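Local atomic coordinates of ectonucleoside triphosphate diphosphohydrolase 4 (Homo sapiens, PDB entry 6WG5), a protein that belongs to the GDA1/CD39 nucleoside phosphatase family, whose members share the actin-like fold. Residues A[285-290]-A[317-322]; A[293-298]-A[328-333]; A[347-352]-A[445-450]. All coordinates share one frame; numbering follows the deposited sequence.

Contact 1. Residues A[285-290]-A[317-322]; sequences AARQRY and YLDPCL. With NAG (2-acetamido-2-deoxy-beta-D-glucopyranose), chain B.
Arg-287 and Tyr-290, one turn apart on helix 283-296, converge on the carboxylate of Asp-319 and divide its two oxygens between them. Arg-287 meets OD1 end-on: NH1 makes a salt bridge of 2.8 Å to the syn lone pair of Asp-319 OD1, while NH2 reaches the same OD1 at 3.2 Å, nearly in line with its C-O bond. The oxygen lies in the guanidinium plane, and the two flat groups are turned only 23° apart. Tyr-290 OH donates to Asp-319 OD2 over 2.7 Å from one face of the carboxylate, and Cys-321 N to the same OD2 over 3.1 Å from the other. A first torsion with CG anti to the backbone N (chi1 174°) carries the Tyr-290 hydroxyl to Asp-319. Four bonds thus fix the buried carboxylate in rotation and would be expected to favour its charged form.

Further out, both methyls of Leu-322 pack against the guanidinium, CD2 over one face, and the SG of Cys-321 lies obliquely 4.7 Å from the centroid of the Tyr-290 ring. Glu-291 takes the NE of Arg-287 in a second salt bridge, and a disulfide from Cys-321 to Cys-348 anchors the loop to helix 345-352. Arg-289 of this helix has the attached glycan's NAG C8 over one guanidinium face. The bond from Cys-321 N to the Asp-319 side chain defines an Asx turn, which coincides with a type I beta turn running from Asp-319 to Leu-322, where an outermost strand of a three-stranded sheet gives way to loop.

Contact 2. Residues A[293-298]-A[328-333]; sequences RIFANT and DEIQQN
Phe-295 and Ile-330 mark the nearest approach of the two backbones, their CA atoms 7.1 Å apart, where the last turn of helix 283-296 passes strand 327-332. The motif is a helix laid against a small mixed beta-sheet: the strand is an outermost member of three and forms a hairpin with strand 335-341, to which Ile-330 is joined by backbone hydrogen bonds with Ile-337. Alternation along the strand decides who takes part. Ile-330 and Gln-332 direct their side chains toward the helix, whereas Gln-331 between them points away, and at Asn-333 the chain turns into the hairpin loop.

Phe-295 dominates from the helix side. Its ring, carried out from the helix with CG anti to the backbone N (chi1 -176°), reaches the strand and receives the CB of Gln-332 over one face. That CH-pi contact is well centred, the Gln-332 CB lying 3.6 Å from the centroid of the Phe-295 ring and only 13° off the normal. Beyond CB the Gln-332 chain runs extended across the same ring. The aliphatic part of a polar residue thereby shelters an aromatic ring that is still partly exposed. Deeper in, CG2 of Ile-330 touches Phe-295 CD2 obliquely at 4.1 Å, while its other branch end, CD1, meets CG2 of Ile-294 at 3.9 Å, the two isoleucines crossing at about a right angle. Ile-337 also touches Phe-295. On the helix itself, the Phe-295 carbonyl O accepts from both the backbone N and the hydroxyl of Thr-298, the bond from Thr-298 OG1 to Phe-295 O being 2.9 Å long.

Contact 3. Residues A[347-352]-A[445-450]; sequences LCRETI and KSAWMF
Ala-447 sits where Arg-349 and Cys-348 close in, its single methyl meeting both from the facing helix. CG of Arg-349 lies 3.7 Å from Ala-447 CB, and SG of Cys-348 approaches that same methyl to 3.8 Å. The smallness of alanine suits the close spacing: the CA atoms of Arg-349 and Ala-447 are 5.4 Å apart, the nearest pair of the two backbones.

From this centre the larger groups spread in different directions. With CG anti to the carbonyl carbon and chi2 extended, Arg-349 brings its CD alongside the Phe-450 ring, 3.6 Å from Phe-450 CD2, in an oblique approach; the bend at chi3 then turns the guanidinium aside. The guanidinium and ring planes stand 57° apart, which rules out a flat stack; the aliphatic arm does the touching. The charged end continues to Glu-451 and Asp-346, which hold it by salt bridges from NH1 and NH2 respectively.

The motif is a pair of helices, 345-352 and 436-456, whose short segments cross at -62° with their axes 9.0 Å apart, in a protein of the actin-like GDA1/CD39 family. Each presents a mostly buried, apolar side to the other, with Arg-349 the charged residue among those that touch.

Ile-352 fills the other flank. Its CG1 stands between the backbone N and the carbonyl carbon (chi1 63°), and this torsion sends CD1 across onto the backbone of the opposite helix, where it rests 3.5 Å from Trp-448 N. Ile-352 CD1 also lies 3.9 Å from Trp-448 CE3. The carbonyl O of Ile-352 meets the indole at its edge, near the ring plane, 3.7 Å from Trp-448 CZ3. NE1 of Trp-448 turns to another partner, the carbonyl O of Phe-281.

Contacts 1 and 2 share helix 283-296 and reach the same three-stranded sheet, whose outermost strands are 317-319 and 327-332; their centres are about 10 Å apart. Their segments alternate along the chain, helix turns first and strands afterwards. Contact 3 opens only after both have closed and brings in helix 436-456 from almost a hundred residues further on. It lies about 9 Å from contact 1, centre to centre, and touches it, notably where Ala-286 packs on Trp-448. The centres of contacts 2 and 3 are about 19 Å apart, and the two do not touch. Contact 1 touches both others and so links the three-stranded sheet to helices 345-352 and 436-456 within one outlying lobe.

Contact 1. Residues A[285-290]-A[317-322]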
loop_
_atom_site.group_PDB
_atom_site.type_symbol
_atom_site.label_atom_id
_atom_site.label_comp_id
_atom_site.label_asym_id
_atom_site.label_seq_id
_atom_site.Cartn_x
_atom_site.Cartn_y
_atom_site.Cartn_z
ATOM N N ALA A 285 9.140 0.472 13.957
ATOM C CA ALA A 285 9.200 1.810 14.536
ATOM C C ALA A 285 8.541 1.845 15.909
ATOM O O ALA A 285 9.062 2.472 16.840
ATOM C CB ALA A 285 8.535 2.822 13.604
ATOM N N ALA A 286 7.391 1.182 16.054
ATOM C CA ALA A 286 6.726 1.142 17.351
ATOM C C ALA A 286 7.618 0.494 18.400
ATOM O O ALA A 286 7.711 0.981 19.533
ATOM C CB ALA A 286 5.396 0.397 17.240
ATOM N N ARG A 287 8.284 -0.607 18.042
ATOM C CA ARG A 287 9.178 -1.266 18.986
ATOM C C ARG A 287 10.323 -0.347 19.387
ATOM O O ARG A 287 10.738 -0.331 20.552
ATOM C CB ARG A 287 9.713 -2.567 18.382
ATOM C CG ARG A 287 10.800 -3.255 19.209
ATOM C CD ARG A 287 10.266 -3.800 20.525
ATOM N NE ARG A 287 11.348 -4.192 21.423
ATOM C CZ ARG A 287 11.174 -4.725 22.630
ATOM N NH1 ARG A 287 9.952 -4.945 23.097
ATOM N NH2 ARG A 287 12.228 -5.038 23.374
ATOM N N GLN A 288 10.852 0.425 18.436
ATOM C CA GLN A 288 11.945 1.334 18.757
ATOM C C GLN A 288 11.472 2.463 19.664
ATOM O O GLN A 288 12.165 2.835 20.617
ATOM C CB GLN A 288 12.560 1.892 17.472
ATOM C CG GLN A 288 13.781 2.770 17.703
ATOM C CD GLN A 288 14.888 2.043 18.446
ATOM O OE1 GLN A 288 15.398 1.023 17.980
ATOM N NE2 GLN A 288 15.258 2.561 19.614
ATOM N N ARG A 289 10.292 3.021 19.384
ATOM C CA ARG A 289 9.738 4.046 20.262
ATOM C C ARG A 289 9.488 3.487 21.656
ATOM O O ARG A 289 9.654 4.192 22.660
ATOM C CB ARG A 289 8.446 4.600 19.664
ATOM C CG ARG A 289 8.631 5.315 18.330
ATOM C CD ARG A 289 7.293 5.575 17.668
ATOM N NE ARG A 289 6.376 6.234 18.588
ATOM C CZ ARG A 289 5.052 6.162 18.517
ATOM N NH1 ARG A 289 4.310 6.802 19.411
ATOM N NH2 ARG A 289 4.466 5.449 17.565
ATOM N N TYR A 290 9.088 2.216 21.736
ATOM C CA TYR A 290 8.854 1.582 23.028
ATOM C C TYR A 290 10.160 1.408 23.794
ATOM O O TYR A 290 10.243 1.734 24.984
ATOM C CB TYR A 290 8.152 0.238 22.814
ATOM C CG TYR A 290 7.968 -0.594 24.063
ATOM C CD1 TYR A 290 7.123 -0.177 25.080
ATOM C CD2 TYR A 290 8.624 -1.808 24.214
ATOM C CE1 TYR A 290 6.948 -0.940 26.220
ATOM C CE2 TYR A 290 8.453 -2.577 25.345
ATOM C CZ TYR A 290 7.613 -2.139 26.346
ATOM O OH TYR A 290 7.443 -2.900 27.480
ATOM N N TYR A 317 15.028 -5.171 33.269
ATOM C CA TYR A 317 13.651 -4.751 33.062
ATOM C C TYR A 317 12.848 -5.913 32.490
ATOM O O TYR A 317 13.262 -6.545 31.515
ATOM C CB TYR A 317 13.603 -3.549 32.121
ATOM C CG TYR A 317 12.221 -2.970 31.933
ATOM C CD1 TYR A 317 11.461 -3.281 30.811
ATOM C CD2 TYR A 317 11.677 -2.109 32.875
ATOM C CE1 TYR A 317 10.197 -2.748 30.637
ATOM C CE2 TYR A 317 10.416 -1.573 32.711
ATOM C CZ TYR A 317 9.681 -1.895 31.592
ATOM O OH TYR A 317 8.425 -1.358 31.434
ATOM N N LEU A 318 11.705 -6.203 33.103
ATOM C CA LEU A 318 10.869 -7.321 32.681
ATOM C C LEU A 318 9.910 -6.827 31.605
ATOM O O LEU A 318 8.940 -6.122 31.902
ATOM C CB LEU A 318 10.120 -7.917 33.871
ATOM C CG LEU A 318 11.004 -8.380 35.032
ATOM C CD1 LEU A 318 10.164 -9.089 36.079
ATOM C CD2 LEU A 318 12.130 -9.290 34.552
ATOM N N ASP A 319 10.188 -7.197 30.356
ATOM C CA ASP A 319 9.432 -6.700 29.219
ATOM C C ASP A 319 8.362 -7.713 28.844
ATOM O O ASP A 319 8.702 -8.808 28.371
ATOM C CB ASP A 319 10.361 -6.446 28.035
ATOM C CG ASP A 319 9.649 -5.797 26.862
ATOM O OD1 ASP A 319 10.254 -5.720 25.771
ATOM O OD2 ASP A 319 8.487 -5.369 27.033
ATOM N N PRO A 320 7.071 -7.412 29.028
ATOM C CA PRO A 320 6.032 -8.373 28.624
ATOM C C PRO A 320 5.903 -8.525 27.122
ATOM O O PRO A 320 5.269 -9.487 26.667
ATOM C CB PRO A 320 4.757 -7.779 29.230
ATOM C CG PRO A 320 5.017 -6.311 29.259
ATOM C CD PRO A 320 6.488 -6.160 29.544
ATOM N N CYS A 321 6.482 -7.614 26.344
ATOM C CA CYS A 321 6.409 -7.648 24.892
ATOM C C CYS A 321 7.509 -8.494 24.263
ATOM O O CYS A 321 7.676 -8.459 23.040
ATOM C CB CYS A 321 6.470 -6.224 24.339
ATOM S SG CYS A 321 5.042 -5.208 24.781
ATOM N N LEU A 322 8.263 -9.245 25.065
ATOM C CA LEU A 322 9.283 -10.139 24.547
ATOM C C LEU A 322 8.955 -11.579 24.919
ATOM O O LEU A 322 8.293 -11.826 25.932
ATOM C CB LEU A 322 10.674 -9.781 25.088
ATOM C CG LEU A 322 11.354 -8.570 24.448
ATOM C CD1 LEU A 322 12.611 -8.202 25.217
ATOM C CD2 LEU A 322 11.686 -8.836 22.983
HETATM C C1 NAG B . 3.480 10.740 19.590
HETATM C C2 NAG B . 4.477 11.163 18.507
HETATM C C3 NAG B . 5.700 11.835 19.131
HETATM C C4 NAG B . 5.295 12.934 20.106
HETATM C C5 NAG B . 4.285 12.399 21.110
HETATM C C6 NAG B . 3.737 13.464 22.030
HETATM C C7 NAG B . 4.717 9.931 16.391
HETATM C C8 NAG B . 5.225 8.679 15.743
HETATM N N2 NAG B . 4.890 10.016 17.713
HETATM O O3 NAG B . 6.507 12.384 18.095
HETATM O O4 NAG B . 6.442 13.371 20.827
HETATM O O5 NAG B . 3.163 11.852 20.408
HETATM O O6 NAG B . 2.581 13.004 22.717
HETATM O O7 NAG B . 4.173 10.823 15.746
#

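Contact 2. Residues A[293-298]-A[328-333]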
loop_
_atom_site.group_PDB
_atom_site.type_symbol
_atom_site.label_atom_id
_atom_site.label_comp_id
_atom_site.label_asym_id
_atom_site.label_seq_id
_atom_site.Cartn_x
_atom_site.Cartn_y
_atom_site.Cartn_z
ATOM N N ARG A 293 11.469 4.637 25.369
ATOM C CA ARG A 293 10.878 5.087 26.623
ATOM C C ARG A 293 11.354 4.235 27.795
ATOM O O ARG A 293 11.534 4.749 28.904
ATOM C CB ARG A 293 9.350 5.076 26.537
ATOM C CG ARG A 293 8.699 6.079 27.484
ATOM C CD ARG A 293 7.194 5.902 27.592
ATOM N NE ARG A 293 6.464 6.607 26.540
ATOM C CZ ARG A 293 5.135 6.665 26.461
ATOM N NH1 ARG A 293 4.386 6.056 27.374
ATOM N NH2 ARG A 293 4.553 7.329 25.469
ATOM N N ILE A 294 11.555 2.933 27.575
ATOM C CA ILE A 294 12.176 2.098 28.600
ATOM C C ILE A 294 13.539 2.662 28.969
ATOM O O ILE A 294 13.889 2.781 30.150
ATOM C CB ILE A 294 12.287 0.641 28.117
ATOM C CG1 ILE A 294 10.899 0.011 28.000
ATOM C CG2 ILE A 294 13.172 -0.180 29.066
ATOM C CD1 ILE A 294 10.912 -1.378 27.392
ATOM N N PHE A 295 14.333 3.016 27.957
ATOM C CA PHE A 295 15.662 3.560 28.209
ATOM C C PHE A 295 15.574 4.882 28.961
ATOM O O PHE A 295 16.282 5.097 29.952
ATOM C CB PHE A 295 16.411 3.739 26.890
ATOM C CG PHE A 295 17.818 4.216 27.063
ATOM C CD1 PHE A 295 18.110 5.570 27.078
ATOM C CD2 PHE A 295 18.851 3.310 27.230
ATOM C CE1 PHE A 295 19.406 6.011 27.250
ATOM C CE2 PHE A 295 20.151 3.744 27.403
ATOM C CZ PHE A 295 20.429 5.097 27.415
ATOM N N ALA A 296 14.704 5.784 28.503
ATOM C CA ALA A 296 14.600 7.095 29.131
ATOM C C ALA A 296 14.091 6.988 30.563
ATOM O O ALA A 296 14.524 7.748 31.437
ATOM C CB ALA A 296 13.683 7.997 28.308
ATOM N N ASN A 297 13.176 6.056 30.823
ATOM C CA ASN A 297 12.558 5.941 32.138
ATOM C C ASN A 297 13.448 5.256 33.166
ATOM O O ASN A 297 13.002 5.043 34.297
ATOM C CB ASN A 297 11.229 5.187 32.028
ATOM C CG ASN A 297 10.118 6.046 31.460
ATOM O OD1 ASN A 297 10.208 7.274 31.460
ATOM N ND2 ASN A 297 9.059 5.407 30.982
ATOM N N THR A 298 14.689 4.912 32.811
ATOM C CA THR A 298 15.582 4.290 33.780
ATOM C C THR A 298 15.761 5.163 35.016
ATOM O O THR A 298 15.927 4.639 36.125
ATOM C CB THR A 298 16.936 3.999 33.134
ATOM O OG1 THR A 298 16.756 3.099 32.037
ATOM C CG2 THR A 298 17.901 3.372 34.139
ATOM N N ASP A 328 17.475 -9.627 26.265
ATOM C CA ASP A 328 17.723 -8.586 25.280
ATOM C C ASP A 328 18.337 -7.392 25.997
ATOM O O ASP A 328 18.344 -7.320 27.229
ATOM C CB ASP A 328 16.425 -8.188 24.556
ATOM C CG ASP A 328 16.673 -7.343 23.319
ATOM O OD1 ASP A 328 17.762 -7.466 22.718
ATOM O OD2 ASP A 328 15.772 -6.560 22.941
ATOM N N GLU A 329 18.863 -6.447 25.222
ATOM C CA GLU A 329 19.473 -5.266 25.811
ATOM C C GLU A 329 19.286 -4.072 24.886
ATOM O O GLU A 329 19.220 -4.216 23.663
ATOM C CB GLU A 329 20.963 -5.495 26.101
ATOM C CG GLU A 329 21.811 -5.755 24.870
ATOM C CD GLU A 329 23.183 -6.304 25.217
ATOM O OE1 GLU A 329 23.292 -7.048 26.215
ATOM O OE2 GLU A 329 24.154 -5.990 24.495
ATOM N N ILE A 330 19.192 -2.892 25.496
ATOM C CA ILE A 330 19.055 -1.624 24.788
ATOM C C ILE A 330 20.351 -0.850 24.960
ATOM O O ILE A 330 20.797 -0.624 26.091
ATOM C CB ILE A 330 17.863 -0.806 25.314
ATOM C CG1 ILE A 330 16.571 -1.621 25.227
ATOM C CG2 ILE A 330 17.727 0.499 24.535
ATOM C CD1 ILE A 330 15.407 -0.989 25.960
ATOM N N GLN A 331 20.952 -0.442 23.847
ATOM C CA GLN A 331 22.184 0.336 23.852
ATOM C C GLN A 331 21.908 1.703 23.249
ATOM O O GLN A 331 21.393 1.799 22.130
ATOM C CB GLN A 331 23.289 -0.383 23.078
ATOM C CG GLN A 331 23.979 -1.461 23.893
ATOM C CD GLN A 331 24.398 -2.653 23.058
ATOM O OE1 GLN A 331 24.614 -2.539 21.850
ATOM N NE2 GLN A 331 24.507 -3.811 23.700
ATOM N N GLN A 332 22.252 2.753 23.990
ATOM C CA GLN A 332 21.874 4.106 23.606
ATOM C C GLN A 332 22.725 5.087 24.397
ATOM O O GLN A 332 22.767 5.016 25.630
ATOM C CB GLN A 332 20.378 4.329 23.869
ATOM C CG GLN A 332 19.751 5.498 23.138
ATOM C CD GLN A 332 18.235 5.400 23.114
ATOM O OE1 GLN A 332 17.675 4.354 22.782
ATOM N NE2 GLN A 332 17.565 6.486 23.479
ATOM N N ASN A 333 23.407 5.988 23.690
ATOM C CA ASN A 333 24.295 6.972 24.311
ATOM C C ASN A 333 25.439 6.300 25.063
ATOM O O ASN A 333 25.930 6.824 26.066
ATOM C CB ASN A 333 23.524 7.902 25.255
ATOM C CG ASN A 333 22.406 8.650 24.554
ATOM O OD1 ASN A 333 22.484 8.926 23.357
ATOM N ND2 ASN A 333 21.359 8.985 25.301
#

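Contact 3. Residues A[347-352]-A[445-450]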
loop_
_atom_site.group_PDB
_atom_site.type_symbol
_atom_site.label_atom_id
_atom_site.label_comp_id
_atom_site.label_asym_id
_atom_site.label_seq_id
_atom_site.Cartn_x
_atom_site.Cartn_y
_atom_site.Cartn_z
ATOM N N LEU A 347 -0.658 -8.131 28.616
ATOM C CA LEU A 347 0.009 -7.029 29.299
ATOM C C LEU A 347 0.820 -6.185 28.323
ATOM O O LEU A 347 0.982 -4.978 28.532
ATOM C CB LEU A 347 0.900 -7.571 30.417
ATOM C CG LEU A 347 1.652 -6.546 31.269
ATOM C CD1 LEU A 347 0.695 -5.555 31.912
ATOM C CD2 LEU A 347 2.479 -7.254 32.331
ATOM N N CYS A 348 1.332 -6.800 27.255
ATOM C CA CYS A 348 2.013 -6.034 26.217
ATOM C C CYS A 348 1.059 -5.057 25.543
ATOM O O CYS A 348 1.419 -3.903 25.281
ATOM C CB CYS A 348 2.622 -6.981 25.182
ATOM S SG CYS A 348 3.485 -6.137 23.847
ATOM N N ARG A 349 -0.168 -5.503 25.252
ATOM C CA ARG A 349 -1.135 -4.634 24.591
ATOM C C ARG A 349 -1.415 -3.386 25.418
ATOM O O ARG A 349 -1.490 -2.279 24.873
ATOM C CB ARG A 349 -2.432 -5.398 24.323
ATOM C CG ARG A 349 -2.298 -6.506 23.298
ATOM C CD ARG A 349 -3.653 -7.038 22.864
ATOM N NE ARG A 349 -4.397 -7.642 23.968
ATOM C CZ ARG A 349 -5.300 -7.009 24.713
ATOM N NH1 ARG A 349 -5.590 -5.735 24.492
ATOM N NH2 ARG A 349 -5.917 -7.658 25.690
ATOM N N GLU A 350 -1.575 -3.542 26.734
ATOM C CA GLU A 350 -1.829 -2.384 27.584
ATOM C C GLU A 350 -0.621 -1.463 27.646
ATOM O O GLU A 350 -0.781 -0.239 27.723
ATOM C CB GLU A 350 -2.212 -2.839 28.993
ATOM C CG GLU A 350 -3.387 -3.801 29.039
ATOM C CD GLU A 350 -4.630 -3.238 28.375
ATOM O OE1 GLU A 350 -4.728 -2.000 28.242
ATOM O OE2 GLU A 350 -5.508 -4.036 27.983
ATOM N N THR A 351 0.586 -2.025 27.606
ATOM C CA THR A 351 1.789 -1.212 27.748
ATOM C C THR A 351 2.006 -0.321 26.532
ATOM O O THR A 351 2.445 0.826 26.670
ATOM C CB THR A 351 3.003 -2.113 27.968
ATOM O OG1 THR A 351 2.735 -3.020 29.046
ATOM C CG2 THR A 351 4.231 -1.286 28.305
ATOM N N ILE A 352 1.706 -0.829 25.331
ATOM C CA ILE A 352 2.005 -0.104 24.100
ATOM C C ILE A 352 0.869 0.807 23.660
ATOM O O ILE A 352 1.017 1.522 22.660
ATOM C CB ILE A 352 2.359 -1.090 22.965
ATOM C CG1 ILE A 352 1.166 -2.001 22.650
ATOM C CG2 ILE A 352 3.594 -1.902 23.352
ATOM C CD1 ILE A 352 1.437 -3.028 21.570
ATOM N N LYS A 445 5.023 -7.205 17.878
ATOM C CA LYS A 445 4.375 -6.809 16.634
ATOM C C LYS A 445 2.968 -7.378 16.516
ATOM O O LYS A 445 2.082 -6.717 15.965
ATOM C CB LYS A 445 5.233 -7.235 15.446
ATOM C CG LYS A 445 6.453 -6.344 15.244
ATOM C CD LYS A 445 7.556 -7.065 14.498
ATOM C CE LYS A 445 7.843 -6.421 13.164
ATOM N NZ LYS A 445 8.826 -7.221 12.385
ATOM N N SER A 446 2.734 -8.588 17.026
ATOM C CA SER A 446 1.382 -9.138 17.010
ATOM C C SER A 446 0.447 -8.310 17.883
ATOM O O SER A 446 -0.706 -8.064 17.511
ATOM C CB SER A 446 1.400 -10.594 17.474
ATOM O OG SER A 446 1.827 -10.694 18.818
ATOM N N ALA A 447 0.929 -7.869 19.048
ATOM C CA ALA A 447 0.113 -7.037 19.928
ATOM C C ALA A 447 -0.087 -5.648 19.341
ATOM O O ALA A 447 -1.190 -5.091 19.407
ATOM C CB ALA A 447 0.765 -6.942 21.304
ATOM N N TRP A 448 0.971 -5.066 18.779
ATOM C CA TRP A 448 0.843 -3.780 18.105
ATOM C C TRP A 448 -0.143 -3.876 16.947
ATOM O O TRP A 448 -1.016 -3.016 16.784
ATOM C CB TRP A 448 2.217 -3.318 17.621
ATOM C CG TRP A 448 2.204 -2.006 16.905
ATOM C CD1 TRP A 448 2.403 -1.801 15.571
ATOM C CD2 TRP A 448 1.987 -0.714 17.483
ATOM N NE1 TRP A 448 2.327 -0.458 15.282
ATOM C CE2 TRP A 448 2.070 0.230 16.437
ATOM C CE3 TRP A 448 1.731 -0.263 18.781
ATOM C CZ2 TRP A 448 1.901 1.595 16.648
ATOM C CZ3 TRP A 448 1.569 1.095 18.990
ATOM C CH2 TRP A 448 1.653 2.008 17.929
ATOM N N MET A 449 -0.024 -4.929 16.139
ATOM C CA MET A 449 -0.982 -5.157 15.061
ATOM C C MET A 449 -2.405 -5.196 15.602
ATOM O O MET A 449 -3.314 -4.565 15.051
ATOM C CB MET A 449 -0.648 -6.466 14.342
ATOM C CG MET A 449 -1.291 -6.618 12.976
ATOM S SD MET A 449 -1.893 -8.294 12.667
ATOM C CE MET A 449 -3.474 -8.230 13.502
ATOM N N PHE A 450 -2.613 -5.936 16.694
ATOM C CA PHE A 450 -3.953 -6.101 17.242
ATOM C C PHE A 450 -4.527 -4.773 17.719
ATOM O O PHE A 450 -5.711 -4.486 17.506
ATOM C CB PHE A 450 -3.916 -7.112 18.388
ATOM C CG PHE A 450 -5.264 -7.414 18.976
ATOM C CD1 PHE A 450 -6.032 -8.453 18.484
ATOM C CD2 PHE A 450 -5.761 -6.660 20.026
ATOM C CE1 PHE A 450 -7.273 -8.732 19.024
ATOM C CE2 PHE A 450 -7.001 -6.933 20.569
ATOM C CZ PHE A 450 -7.757 -7.973 20.068
#